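Local coordinates for ParM protein (Staphylococcus aureus, PDB 3JS6), which probably polymerises into dynamic actin-like filaments that help move plasmid DNA apart so that both daughter cells inherit the plasmid, at residues 2-14 with 103-117. Sequence-based numbering, arbitrary orientation.
Sequences SNVYVMALDFGNG and LAREVPEEVVNVVIA
Met-7 N bonds to Val-115 O (3.0 Å, 176° at the hydrogen) where strands 4-11 and 111-117 pair in parallel within the mixed sheet of an actin-like domain. Four more backbone bonds join them: Tyr-5 N to Asn-113 O, Val-115 N to Tyr-5 O, Ala-117 N to Met-7 O, and Leu-9 N to Ala-117 O. Beyond the Tyr-5 N bond, a water links the two segments, lying between Asn-3 O and Asn-113 N and accepting from the latter.

At the same end the hydroxyl of Tyr-5 donates a hydrogen bond to Glu-109 OE1 (2.9 Å), meeting the carboxylate on its syn side and lying 16° out of its plane. Tyrosine suits this end of the strand pair: its hydroxyl reaches the polar loop while its ring stays among valines. Val-107 CG2 lies over one ring face in a CH-pi contact, 4.0 Å from the centroid.

Further along, Met-7 enters the core between the sheet and helix 90-104. Its side chain, modelled as selenomethionine, runs extended beyond CG (chi2 -176°), long and slim enough to pass alongside Leu-103, running the opposite way, and bring CE to Ala-104 CB, whose small size admits it. Val-114, Ile-116 and Leu-9 share this face. On the other, beta-branched Val-6 and Val-115 pack closely, and small Ala-8 and Ala-117 lie against helix 325-342. Val-6 CG2 meets Val-115 CG2 at 3.5 Å.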
loop_
_atom_site.group_PDB
_atom_site.type_symbol
_atom_site.label_atom_id
_atom_site.label_comp_id
_atom_site.label_asym_id
_atom_site.label_seq_id
_atom_site.Cartn_x
_atom_site.Cartn_y
_atom_site.Cartn_z
ATOM N N SER A 2 -14.173 -19.694 17.408
ATOM C CA SER A 2 -13.041 -19.910 16.466
ATOM C C SER A 2 -11.816 -19.043 16.759
ATOM O O SER A 2 -11.892 -18.033 17.467
ATOM C CB SER A 2 -13.497 -19.673 15.021
ATOM O OG SER A 2 -14.291 -20.752 14.555
ATOM N N ASN A 3 -10.690 -19.464 16.193
ATOM C CA ASN A 3 -9.396 -18.803 16.346
ATOM C C ASN A 3 -9.069 -18.076 15.018
ATOM O O ASN A 3 -8.257 -18.561 14.229
ATOM C CB ASN A 3 -8.360 -19.892 16.623
ATOM C CG ASN A 3 -6.961 -19.353 16.771
ATOM O OD1 ASN A 3 -5.983 -20.096 16.602
ATOM N ND2 ASN A 3 -6.846 -18.069 17.106
ATOM N N VAL A 4 -9.682 -16.919 14.782
ATOM C CA VAL A 4 -9.474 -16.202 13.520
ATOM C C VAL A 4 -8.695 -14.884 13.626
ATOM O O VAL A 4 -8.961 -14.052 14.484
ATOM C CB VAL A 4 -10.825 -15.940 12.853
ATOM C CG1 VAL A 4 -10.631 -15.291 11.505
ATOM C CG2 VAL A 4 -11.614 -17.258 12.719
ATOM N N TYR A 5 -7.730 -14.711 12.734
ATOM C CA TYR A 5 -6.891 -13.510 12.699
ATOM C C TYR A 5 -7.226 -12.639 11.500
ATOM O O TYR A 5 -7.783 -13.121 10.525
ATOM C CB TYR A 5 -5.427 -13.903 12.603
ATOM C CG TYR A 5 -4.927 -14.649 13.795
ATOM C CD1 TYR A 5 -4.756 -16.037 13.755
ATOM C CD2 TYR A 5 -4.632 -13.980 14.977
ATOM C CE1 TYR A 5 -4.300 -16.729 14.868
ATOM C CE2 TYR A 5 -4.182 -14.664 16.090
ATOM C CZ TYR A 5 -4.016 -16.035 16.032
ATOM O OH TYR A 5 -3.584 -16.718 17.155
ATOM N N VAL A 6 -6.867 -11.358 11.557
ATOM C CA VAL A 6 -7.159 -10.480 10.444
ATOM C C VAL A 6 -5.869 -10.082 9.728
ATOM O O VAL A 6 -4.958 -9.550 10.347
ATOM C CB VAL A 6 -7.904 -9.208 10.927
ATOM C CG1 VAL A 6 -7.990 -8.176 9.804
ATOM C CG2 VAL A 6 -9.332 -9.587 11.375
HETATM N N MSE A 7 -5.786 -10.388 8.439
HETATM C CA MSE A 7 -4.621 -10.016 7.631
HETATM C C MSE A 7 -5.032 -8.830 6.775
HETATM O O MSE A 7 -6.037 -8.911 6.063
HETATM C CB MSE A 7 -4.197 -11.118 6.673
HETATM C CG MSE A 7 -3.504 -12.339 7.280
HETATM SE SE MSE A 7 -2.951 -13.558 5.808
HETATM C CE MSE A 7 -1.891 -14.798 6.801
ATOM N N ALA A 8 -4.254 -7.744 6.836
ATOM C CA ALA A 8 -4.526 -6.567 6.034
ATOM C C ALA A 8 -3.329 -6.468 5.092
ATOM O O ALA A 8 -2.184 -6.512 5.532
ATOM C CB ALA A 8 -4.620 -5.340 6.891
ATOM N N LEU A 9 -3.616 -6.351 3.801
ATOM C CA LEU A 9 -2.574 -6.312 2.770
ATOM C C LEU A 9 -2.819 -5.193 1.792
ATOM O O LEU A 9 -3.961 -4.895 1.463
ATOM C CB LEU A 9 -2.554 -7.627 2.002
ATOM C CG LEU A 9 -1.916 -8.812 2.732
ATOM C CD1 LEU A 9 -2.247 -10.141 2.006
ATOM C CD2 LEU A 9 -0.384 -8.582 2.787
ATOM N N ASP A 10 -1.738 -4.590 1.314
ATOM C CA ASP A 10 -1.842 -3.479 0.364
ATOM C C ASP A 10 -0.785 -3.722 -0.699
ATOM O O ASP A 10 0.406 -3.498 -0.443
ATOM C CB ASP A 10 -1.540 -2.184 1.111
ATOM C CG ASP A 10 -1.626 -0.937 0.214
ATOM O OD1 ASP A 10 -1.942 -1.053 -0.991
ATOM O OD2 ASP A 10 -1.391 0.170 0.742
ATOM N N PHE A 11 -1.203 -4.202 -1.865
ATOM C CA PHE A 11 -0.269 -4.482 -2.950
ATOM C C PHE A 11 -0.163 -3.248 -3.837
ATOM O O PHE A 11 -0.771 -3.172 -4.894
ATOM C CB PHE A 11 -0.747 -5.684 -3.762
ATOM C CG PHE A 11 -0.832 -6.952 -2.957
ATOM C CD1 PHE A 11 -2.031 -7.339 -2.356
ATOM C CD2 PHE A 11 0.302 -7.735 -2.764
ATOM C CE1 PHE A 11 -2.097 -8.500 -1.566
ATOM C CE2 PHE A 11 0.248 -8.902 -1.972
ATOM C CZ PHE A 11 -0.957 -9.277 -1.375
ATOM N N GLY A 12 0.622 -2.283 -3.389
ATOM C CA GLY A 12 0.740 -1.043 -4.125
ATOM C C GLY A 12 1.838 -0.902 -5.150
ATOM O O GLY A 12 2.516 -1.865 -5.545
ATOM N N ASN A 13 1.962 0.345 -5.594
ATOM C CA ASN A 13 2.948 0.787 -6.562
ATOM C C ASN A 13 4.160 -0.134 -6.617
ATOM O O ASN A 13 4.162 -1.146 -7.322
ATOM C CB ASN A 13 3.391 2.210 -6.189
ATOM C CG ASN A 13 3.235 2.499 -4.689
ATOM O OD1 ASN A 13 3.615 1.682 -3.837
ATOM N ND2 ASN A 13 2.678 3.670 -4.366
ATOM N N GLY A 14 5.188 0.233 -5.864
ATOM C CA GLY A 14 6.401 -0.554 -5.824
ATOM C C GLY A 14 6.640 -1.252 -4.498
ATOM O O GLY A 14 7.677 -1.883 -4.325
ATOM N N LEU A 103 2.783 -12.963 6.812
ATOM C CA LEU A 103 1.862 -12.652 7.888
ATOM C C LEU A 103 1.549 -13.926 8.686
ATOM O O LEU A 103 1.498 -13.880 9.924
ATOM C CB LEU A 103 0.583 -12.007 7.358
ATOM C CG LEU A 103 0.748 -10.628 6.668
ATOM C CD1 LEU A 103 -0.634 -10.049 6.330
ATOM C CD2 LEU A 103 1.509 -9.642 7.574
ATOM N N ALA A 104 1.398 -15.058 7.992
ATOM C CA ALA A 104 1.102 -16.329 8.663
ATOM C C ALA A 104 2.219 -16.720 9.621
ATOM O O ALA A 104 1.968 -17.267 10.700
ATOM C CB ALA A 104 0.868 -17.469 7.619
ATOM N N ARG A 105 3.456 -16.416 9.245
ATOM C CA ARG A 105 4.585 -16.763 10.081
ATOM C C ARG A 105 4.533 -16.029 11.430
ATOM O O ARG A 105 5.173 -16.444 12.388
ATOM C CB ARG A 105 5.901 -16.440 9.365
ATOM C CG ARG A 105 7.125 -17.122 9.993
ATOM C CD ARG A 105 8.013 -16.094 10.678
ATOM N NE ARG A 105 8.502 -15.090 9.730
ATOM C CZ ARG A 105 9.536 -15.269 8.915
ATOM N NH1 ARG A 105 9.899 -14.300 8.082
ATOM N NH2 ARG A 105 10.227 -16.406 8.949
ATOM N N GLU A 106 3.788 -14.932 11.493
ATOM C CA GLU A 106 3.672 -14.178 12.746
ATOM C C GLU A 106 2.666 -14.803 13.712
ATOM O O GLU A 106 2.476 -14.302 14.809
ATOM C CB GLU A 106 3.298 -12.720 12.463
ATOM C CG GLU A 106 4.393 -11.933 11.718
ATOM C CD GLU A 106 5.743 -11.986 12.430
ATOM O OE1 GLU A 106 5.781 -12.061 13.681
ATOM O OE2 GLU A 106 6.778 -11.937 11.745
ATOM N N VAL A 107 2.019 -15.892 13.305
ATOM C CA VAL A 107 1.046 -16.571 14.179
ATOM C C VAL A 107 1.755 -17.840 14.624
ATOM O O VAL A 107 2.116 -18.662 13.795
ATOM C CB VAL A 107 -0.240 -16.990 13.432
ATOM C CG1 VAL A 107 -1.116 -17.828 14.376
ATOM C CG2 VAL A 107 -1.018 -15.747 12.924
ATOM N N PRO A 108 1.916 -18.042 15.943
ATOM C CA PRO A 108 2.600 -19.213 16.506
ATOM C C PRO A 108 2.051 -20.589 16.138
ATOM O O PRO A 108 2.816 -21.494 15.858
ATOM C CB PRO A 108 2.531 -18.965 18.022
ATOM C CG PRO A 108 2.258 -17.482 18.146
ATOM C CD PRO A 108 1.292 -17.244 17.014
ATOM N N GLU A 109 0.727 -20.750 16.178
ATOM C CA GLU A 109 0.094 -22.033 15.855
ATOM C C GLU A 109 0.306 -22.457 14.421
ATOM O O GLU A 109 0.523 -21.621 13.537
ATOM C CB GLU A 109 -1.429 -21.996 16.070
ATOM C CG GLU A 109 -1.894 -21.304 17.305
ATOM C CD GLU A 109 -2.237 -19.856 17.056
ATOM O OE1 GLU A 109 -3.359 -19.569 16.594
ATOM O OE2 GLU A 109 -1.380 -19.002 17.323
ATOM N N GLU A 110 0.203 -23.766 14.207
ATOM C CA GLU A 110 0.350 -24.391 12.895
ATOM C C GLU A 110 -0.774 -24.042 11.927
ATOM O O GLU A 110 -0.537 -23.732 10.753
ATOM C CB GLU A 110 0.369 -25.909 13.024
ATOM C CG GLU A 110 1.707 -26.512 13.292
ATOM C CD GLU A 110 1.963 -27.695 12.385
ATOM O OE1 GLU A 110 2.129 -27.473 11.164
ATOM O OE2 GLU A 110 1.984 -28.840 12.887
ATOM N N VAL A 111 -2.003 -24.139 12.406
ATOM C CA VAL A 111 -3.149 -23.838 11.561
ATOM C C VAL A 111 -3.565 -22.396 11.768
ATOM O O VAL A 111 -3.973 -22.006 12.859
ATOM C CB VAL A 111 -4.329 -24.767 11.873
ATOM C CG1 VAL A 111 -5.533 -24.395 10.987
ATOM C CG2 VAL A 111 -3.919 -26.214 11.603
ATOM N N VAL A 112 -3.471 -21.613 10.702
ATOM C CA VAL A 112 -3.768 -20.181 10.738
ATOM C C VAL A 112 -5.035 -19.839 9.998
ATOM O O VAL A 112 -5.037 -19.823 8.761
ATOM C CB VAL A 112 -2.590 -19.372 10.086
ATOM C CG1 VAL A 112 -2.823 -17.869 10.238
ATOM C CG2 VAL A 112 -1.288 -19.759 10.746
ATOM N N ASN A 113 -6.120 -19.573 10.725
ATOM C CA ASN A 113 -7.375 -19.215 10.079
ATOM C C ASN A 113 -7.432 -17.689 10.018
ATOM O O ASN A 113 -7.160 -17.007 11.007
ATOM C CB ASN A 113 -8.556 -19.751 10.890
ATOM C CG ASN A 113 -8.497 -21.258 11.071
ATOM O OD1 ASN A 113 -8.473 -21.756 12.190
ATOM N ND2 ASN A 113 -8.469 -21.985 9.965
ATOM N N VAL A 114 -7.794 -17.159 8.866
ATOM C CA VAL A 114 -7.841 -15.720 8.719
ATOM C C VAL A 114 -8.930 -15.234 7.812
ATOM O O VAL A 114 -9.588 -16.012 7.097
ATOM C CB VAL A 114 -6.530 -15.194 8.074
ATOM C CG1 VAL A 114 -5.310 -15.703 8.839
ATOM C CG2 VAL A 114 -6.462 -15.670 6.597
ATOM N N VAL A 115 -9.111 -13.921 7.866
ATOM C CA VAL A 115 -9.966 -13.214 6.932
ATOM C C VAL A 115 -8.920 -12.245 6.330
ATOM O O VAL A 115 -7.979 -11.839 7.024
ATOM C CB VAL A 115 -11.054 -12.414 7.600
ATOM C CG1 VAL A 115 -12.146 -13.371 8.120
ATOM C CG2 VAL A 115 -10.463 -11.576 8.725
ATOM N N ILE A 116 -9.068 -11.905 5.055
ATOM C CA ILE A 116 -8.141 -10.994 4.382
ATOM C C ILE A 116 -8.850 -9.722 3.917
ATOM O O ILE A 116 -9.867 -9.780 3.211
ATOM C CB ILE A 116 -7.495 -11.670 3.135
ATOM C CG1 ILE A 116 -6.697 -12.902 3.558
ATOM C CG2 ILE A 116 -6.623 -10.664 2.381
ATOM C CD1 ILE A 116 -6.090 -13.672 2.357
ATOM N N ALA A 117 -8.329 -8.579 4.347
ATOM C CA ALA A 117 -8.854 -7.282 3.951
ATOM C C ALA A 117 -7.797 -6.630 3.053
ATOM O O ALA A 117 -6.644 -6.514 3.437
ATOM C CB ALA A 117 -9.090 -6.417 5.172
HETATM O O HOH W 1 -5.845 -19.274 13.364
#